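Local coordinates for protein SAM-dependent methyltransferase (PDB 3D2L) that probably transfers a methyl group from S-adenosylmethionine to an acceptor substrate, at residues A[99-104]-A[132-137]; A[26-31]-A[52-57]. All blocks are in the same frame, centred on the assembly; numbering follows the deposited sequence.

Both contacts belong to the same Rossmann-like methyltransferase core, and both are largely buried. Contact 1 joins two neighbouring strands inside the mixed sheet. Contact 2 lies further out: its centre is about 15 Å from the centre of the chain, against about 8 Å for that of contact 1. It sets the end of helix 20-30 against the turn that leads into strand 56-61 of that sheet, and within it Leu-28 and His-54 are partly exposed. Backbone hydrogen bonds dominate contact 1, while side-chain packing and one tyrosine hydroxyl carry contact 2. The two meet directly: Val-31 CG2 lies 3.7 Å from Ala-99 CB, and the indole of Trp-26 packs on Leu-134.

Contact 1 of 2, residues A[99-104]-A[132-137]; sequences AITILC and KLLFDV
Backbone hydrogen bonds join Ile-100 and Ile-102 to the strand beside them. Ile-100 N donates to Lys-132 O at 2.8 Å. Ile-100 O accepts from Leu-134 N at 2.9 Å. Ile-102 N then reaches Leu-134 O. The next bond, Asp-136 N to Ile-102 O, is weak at 3.5 Å. Here a water donates to both Ile-102 O and Asp-136 O.

These are parallel strands at the middle of a Rossmann-like methyltransferase sheet. Strands 97-102 and 131-138 are its fourth and fifth in chain order, and helix 113-126 lies in the crossover between them.

Apolar side chains pack on both faces. On the face of Ile-100, Ile-102, Leu-133 and Phe-135, Leu-133 CD1 reaches across to Ile-100 CG2 at 3.6 Å. The same methyl also meets Ile-102 CD1. Leu-133 CG stands anti to its backbone N (chi1 171°), which turns CD1 toward the two isoleucines. Ile-102 and Phe-135 touch through their CB atoms, while the phenyl ring turns off to stack on Phe-238. Helix 113-126 covers this face. On the other, Thr-101 and Leu-134 lie side by side, with Thr-101 CG2 4.2 Å from Leu-134 CB. The hydroxyl of Thr-101 bonds to Asp-39, and helix 20-30 covers this face.

The polar side-chain contact lies where the first strand has ended. Asp-136 OD1 accepts from Cys-104 N at 3.0 Å, on its syn side and 19° out of the carboxylate plane. With chi1 at 56°, Asp-136 CG sits between backbone N and carbonyl carbon, and OD1 also comes 3.3 Å from Leu-103 CA. Asp-136 OD2 forms a salt bridge with Arg-235 and accepts from Trp-23 NE1.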
loop_
_atom_site.group_PDB
_atom_site.type_symbol
_atom_site.label_atom_id
_atom_site.label_comp_id
_atom_site.label_asym_id
_atom_site.label_seq_id
_atom_site.Cartn_x
_atom_site.Cartn_y
_atom_site.Cartn_z
ATOM N N ALA A 99 -7.239 -11.192 8.733
ATOM C CA ALA A 99 -7.259 -9.795 8.295
ATOM C C ALA A 99 -6.494 -9.625 6.998
ATOM O O ALA A 99 -5.561 -10.402 6.692
ATOM C CB ALA A 99 -6.670 -8.839 9.396
ATOM N N ILE A 100 -6.921 -8.624 6.231
ATOM C CA ILE A 100 -6.248 -8.193 5.008
ATOM C C ILE A 100 -5.816 -6.755 5.195
ATOM O O ILE A 100 -6.607 -5.907 5.621
ATOM C CB ILE A 100 -7.173 -8.357 3.739
ATOM C CG1 ILE A 100 -7.388 -9.823 3.442
ATOM C CG2 ILE A 100 -6.592 -7.648 2.490
ATOM C CD1 ILE A 100 -8.517 -10.016 2.439
ATOM N N THR A 101 -4.538 -6.471 4.905
ATOM C CA THR A 101 -4.035 -5.127 4.971
ATOM C C THR A 101 -3.612 -4.658 3.582
ATOM O O THR A 101 -2.950 -5.377 2.829
ATOM C CB THR A 101 -2.852 -4.961 5.992
ATOM O OG1 THR A 101 -1.806 -5.915 5.704
ATOM C CG2 THR A 101 -3.374 -5.183 7.412
ATOM N N ILE A 102 -3.964 -3.418 3.270
ATOM C CA ILE A 102 -3.595 -2.812 1.989
ATOM C C ILE A 102 -3.081 -1.443 2.354
ATOM O O ILE A 102 -3.813 -0.460 2.422
ATOM C CB ILE A 102 -4.766 -2.713 0.997
ATOM C CG1 ILE A 102 -5.606 -3.979 1.002
ATOM C CG2 ILE A 102 -4.223 -2.422 -0.372
ATOM C CD1 ILE A 102 -6.694 -3.961 -0.084
ATOM N N LEU A 103 -1.782 -1.394 2.567
ATOM C CA LEU A 103 -1.151 -0.254 3.185
ATOM C C LEU A 103 -0.396 0.681 2.285
ATOM O O LEU A 103 -0.045 0.346 1.153
ATOM C CB LEU A 103 -0.192 -0.776 4.276
ATOM C CG LEU A 103 -0.739 -1.729 5.325
ATOM C CD1 LEU A 103 0.424 -2.148 6.262
ATOM C CD2 LEU A 103 -1.870 -1.103 6.109
ATOM N N CYS A 104 -0.187 1.891 2.822
ATOM C CA CYS A 104 0.601 2.942 2.183
ATOM C C CYS A 104 0.093 3.318 0.797
ATOM O O CYS A 104 0.846 3.367 -0.155
ATOM C CB CYS A 104 2.052 2.523 2.127
ATOM S SG CYS A 104 2.669 1.984 3.787
ATOM N N LYS A 132 -11.052 -8.756 9.309
ATOM C CA LYS A 132 -10.960 -7.331 9.064
ATOM C C LYS A 132 -10.241 -6.997 7.785
ATOM O O LYS A 132 -9.386 -7.751 7.346
ATOM C CB LYS A 132 -10.268 -6.636 10.235
ATOM C CG LYS A 132 -11.071 -6.777 11.554
ATOM C CD LYS A 132 -11.055 -5.532 12.370
ATOM C CE LYS A 132 -12.152 -5.535 13.417
ATOM N NZ LYS A 132 -11.973 -6.658 14.370
ATOM N N LEU A 133 -10.620 -5.869 7.189
ATOM C CA LEU A 133 -9.987 -5.294 6.036
ATOM C C LEU A 133 -9.555 -3.900 6.465
ATOM O O LEU A 133 -10.384 -3.084 6.895
ATOM C CB LEU A 133 -10.916 -5.207 4.812
ATOM C CG LEU A 133 -10.415 -4.433 3.594
ATOM C CD1 LEU A 133 -9.047 -5.032 3.016
ATOM C CD2 LEU A 133 -11.504 -4.366 2.520
ATOM N N LEU A 134 -8.246 -3.650 6.359
ATOM C CA LEU A 134 -7.632 -2.385 6.713
ATOM C C LEU A 134 -6.900 -1.826 5.520
ATOM O O LEU A 134 -6.165 -2.545 4.876
ATOM C CB LEU A 134 -6.600 -2.574 7.824
ATOM C CG LEU A 134 -7.060 -2.818 9.249
ATOM C CD1 LEU A 134 -7.662 -4.189 9.368
ATOM C CD2 LEU A 134 -5.853 -2.669 10.202
ATOM N N PHE A 135 -7.091 -0.543 5.239
ATOM C CA PHE A 135 -6.365 0.142 4.182
ATOM C C PHE A 135 -6.339 1.649 4.440
ATOM O O PHE A 135 -7.206 2.211 5.104
ATOM C CB PHE A 135 -6.922 -0.117 2.749
ATOM C CG PHE A 135 -8.350 0.370 2.525
ATOM C CD1 PHE A 135 -8.609 1.644 2.056
ATOM C CD2 PHE A 135 -9.424 -0.455 2.772
ATOM C CE1 PHE A 135 -9.899 2.083 1.844
ATOM C CE2 PHE A 135 -10.723 -0.015 2.537
ATOM C CZ PHE A 135 -10.954 1.242 2.093
ATOM N N ASP A 136 -5.316 2.293 3.890
ATOM C CA ASP A 136 -5.172 3.744 3.972
ATOM C C ASP A 136 -4.976 4.275 2.557
ATOM O O ASP A 136 -4.310 3.628 1.701
ATOM C CB ASP A 136 -4.011 4.161 4.877
ATOM C CG ASP A 136 -2.684 3.538 4.449
ATOM O OD1 ASP A 136 -2.465 2.325 4.698
ATOM O OD2 ASP A 136 -1.853 4.287 3.902
ATOM N N VAL A 137 -5.593 5.432 2.308
ATOM C CA VAL A 137 -5.596 6.049 0.976
ATOM C C VAL A 137 -5.391 7.536 1.052
ATOM O O VAL A 137 -5.542 8.144 2.112
ATOM C CB VAL A 137 -6.942 5.795 0.205
ATOM C CG1 VAL A 137 -7.065 4.333 -0.271
ATOM C CG2 VAL A 137 -8.161 6.209 1.031
HETATM O O HOH W 1 -3.913 1.410 0.381
#

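Contact 2 of 2, residues A[26-31]-A[52-57]; sequences WVLEQV and ADHYEV
Tyr-55 pushes its phenol into a hollow formed by Val-27, Leu-28 and Val-31. This is packing in the Rossmann-like methyltransferase fold, where the last turn of helix 20-30 meets the loop before strand 56-61. Val-27 CG1 meets Tyr-55 CE2 obliquely, at 3.8 Å. Val-31 CG1 touches Tyr-55 CE1, on the other ortho position to the hydroxyl, at 3.6 Å. Leu-28 CD2 closes the hollow obliquely, 3.4 Å from Tyr-55 OH. The ring points into this hollow because Tyr-55 CG lies anti to its carbonyl carbon, chi1 -61°. The hydroxyl at its end donates to Val-31 O in a very short bond of 2.5 Å. An alanine in place of Tyr-55 is likely to leave the hollow between the two valines unfilled and Val-31 O without this donor. Val-27 O, close by, accepts from Gln-30 N and Val-31 N. Leu-28 in turn lies across His-54, at about a right angle. Its CD2 rests 3.9 Å from His-54 CB. Its other methyl, CD1, makes a CH-pi contact over the imidazole face, 4.0 Å from the His-54 ring centroid and 3° off the ring normal.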
loop_
_atom_site.group_PDB
_atom_site.type_symbol
_atom_site.label_atom_id
_atom_site.label_comp_id
_atom_site.label_asym_id
_atom_site.label_seq_id
_atom_site.Cartn_x
_atom_site.Cartn_y
_atom_site.Cartn_z
ATOM N N TRP A 26 -0.788 0.964 14.074
ATOM C CA TRP A 26 -2.223 1.082 13.768
ATOM C C TRP A 26 -2.876 -0.287 13.557
ATOM O O TRP A 26 -3.944 -0.563 14.089
ATOM C CB TRP A 26 -2.413 1.990 12.540
ATOM C CG TRP A 26 -3.806 2.002 11.980
ATOM C CD1 TRP A 26 -4.920 2.421 12.604
ATOM C CD2 TRP A 26 -4.206 1.607 10.670
ATOM N NE1 TRP A 26 -6.001 2.275 11.792
ATOM C CE2 TRP A 26 -5.601 1.781 10.593
ATOM C CE3 TRP A 26 -3.530 1.105 9.560
ATOM C CZ2 TRP A 26 -6.336 1.517 9.435
ATOM C CZ3 TRP A 26 -4.271 0.826 8.394
ATOM C CH2 TRP A 26 -5.664 1.045 8.351
ATOM N N VAL A 27 -2.215 -1.158 12.806
ATOM C CA VAL A 27 -2.723 -2.504 12.577
ATOM C C VAL A 27 -2.862 -3.186 13.956
ATOM O O VAL A 27 -3.868 -3.827 14.225
ATOM C CB VAL A 27 -1.837 -3.326 11.581
ATOM C CG1 VAL A 27 -2.333 -4.809 11.460
ATOM C CG2 VAL A 27 -1.771 -2.647 10.158
ATOM N N LEU A 28 -1.860 -3.022 14.822
ATOM C CA LEU A 28 -1.875 -3.611 16.178
ATOM C C LEU A 28 -3.096 -3.172 17.016
ATOM O O LEU A 28 -3.545 -3.911 17.901
ATOM C CB LEU A 28 -0.558 -3.312 16.873
ATOM C CG LEU A 28 0.603 -4.155 16.354
ATOM C CD1 LEU A 28 1.907 -3.623 16.825
ATOM C CD2 LEU A 28 0.431 -5.621 16.776
ATOM N N GLU A 29 -3.640 -1.984 16.731
ATOM C CA GLU A 29 -4.844 -1.501 17.410
ATOM C C GLU A 29 -6.110 -2.167 16.927
ATOM O O GLU A 29 -7.119 -2.130 17.633
ATOM C CB GLU A 29 -5.025 0.001 17.193
ATOM C CG GLU A 29 -3.872 0.834 17.682
ATOM C CD GLU A 29 -4.061 2.332 17.389
ATOM O OE1 GLU A 29 -4.828 2.692 16.447
ATOM O OE2 GLU A 29 -3.417 3.133 18.107
ATOM N N GLN A 30 -6.080 -2.743 15.723
ATOM C CA GLN A 30 -7.250 -3.357 15.116
ATOM C C GLN A 30 -7.249 -4.859 15.018
ATOM O O GLN A 30 -8.328 -5.434 14.957
ATOM C CB GLN A 30 -7.452 -2.852 13.664
ATOM C CG GLN A 30 -7.287 -1.392 13.483
ATOM C CD GLN A 30 -8.176 -0.580 14.372
ATOM O OE1 GLN A 30 -9.269 -1.011 14.751
ATOM N NE2 GLN A 30 -7.714 0.621 14.714
ATOM N N VAL A 31 -6.073 -5.492 14.975
ATOM C CA VAL A 31 -5.988 -6.945 14.770
ATOM C C VAL A 31 -5.117 -7.499 15.847
ATOM O O VAL A 31 -3.996 -7.039 15.994
ATOM C CB VAL A 31 -5.400 -7.293 13.356
ATOM C CG1 VAL A 31 -5.309 -8.850 13.122
ATOM C CG2 VAL A 31 -6.221 -6.600 12.263
ATOM N N ALA A 52 5.305 -9.192 10.300
ATOM C CA ALA A 52 5.690 -10.606 10.595
ATOM C C ALA A 52 6.223 -10.781 12.031
ATOM O O ALA A 52 6.250 -11.898 12.572
ATOM C CB ALA A 52 6.714 -11.095 9.604
ATOM N N ASP A 53 6.632 -9.679 12.647
ATOM C CA ASP A 53 7.063 -9.727 14.033
ATOM C C ASP A 53 5.886 -9.826 15.005
ATOM O O ASP A 53 6.090 -10.054 16.174
ATOM C CB ASP A 53 7.960 -8.540 14.355
ATOM C CG ASP A 53 9.258 -8.587 13.587
ATOM O OD1 ASP A 53 9.650 -9.679 13.120
ATOM O OD2 ASP A 53 9.905 -7.540 13.461
ATOM N N HIS A 54 4.650 -9.698 14.524
ATOM C CA HIS A 54 3.487 -9.748 15.403
ATOM C C HIS A 54 2.394 -10.684 14.962
ATOM O O HIS A 54 1.535 -11.041 15.769
ATOM C CB HIS A 54 2.883 -8.339 15.521
ATOM C CG HIS A 54 3.881 -7.309 15.945
ATOM N ND1 HIS A 54 4.236 -7.118 17.266
ATOM C CD2 HIS A 54 4.630 -6.444 15.225
ATOM C CE1 HIS A 54 5.150 -6.169 17.337
ATOM N NE2 HIS A 54 5.420 -5.753 16.114
ATOM N N TYR A 55 2.455 -11.087 13.697
ATOM C CA TYR A 55 1.394 -11.841 13.044
ATOM C C TYR A 55 1.978 -12.937 12.154
ATOM O O TYR A 55 3.162 -12.904 11.824
ATOM C CB TYR A 55 0.632 -10.884 12.126
ATOM C CG TYR A 55 -0.027 -9.712 12.787
ATOM C CD1 TYR A 55 -1.214 -9.885 13.501
ATOM C CD2 TYR A 55 0.493 -8.406 12.667
ATOM C CE1 TYR A 55 -1.821 -8.835 14.145
ATOM C CE2 TYR A 55 -0.155 -7.333 13.279
ATOM C CZ TYR A 55 -1.322 -7.560 14.007
ATOM O OH TYR A 55 -1.996 -6.533 14.632
ATOM N N GLU A 56 1.157 -13.930 11.802
ATOM C CA GLU A 56 1.519 -14.899 10.759
ATOM C C GLU A 56 1.135 -14.181 9.454
ATOM O O GLU A 56 -0.027 -14.091 9.137
ATOM C CB GLU A 56 0.731 -16.204 10.893
ATOM C CG GLU A 56 0.760 -16.832 12.309
ATOM C CD GLU A 56 2.168 -17.201 12.782
ATOM O OE1 GLU A 56 2.914 -17.805 11.971
ATOM O OE2 GLU A 56 2.510 -16.905 13.967
ATOM N N VAL A 57 2.111 -13.710 8.679
ATOM C CA VAL A 57 1.837 -12.865 7.515
ATOM C C VAL A 57 2.195 -13.488 6.199
ATOM O O VAL A 57 3.169 -14.240 6.076
ATOM C CB VAL A 57 2.600 -11.477 7.647
ATOM C CG1 VAL A 57 2.059 -10.422 6.629
ATOM C CG2 VAL A 57 2.438 -10.946 9.017
#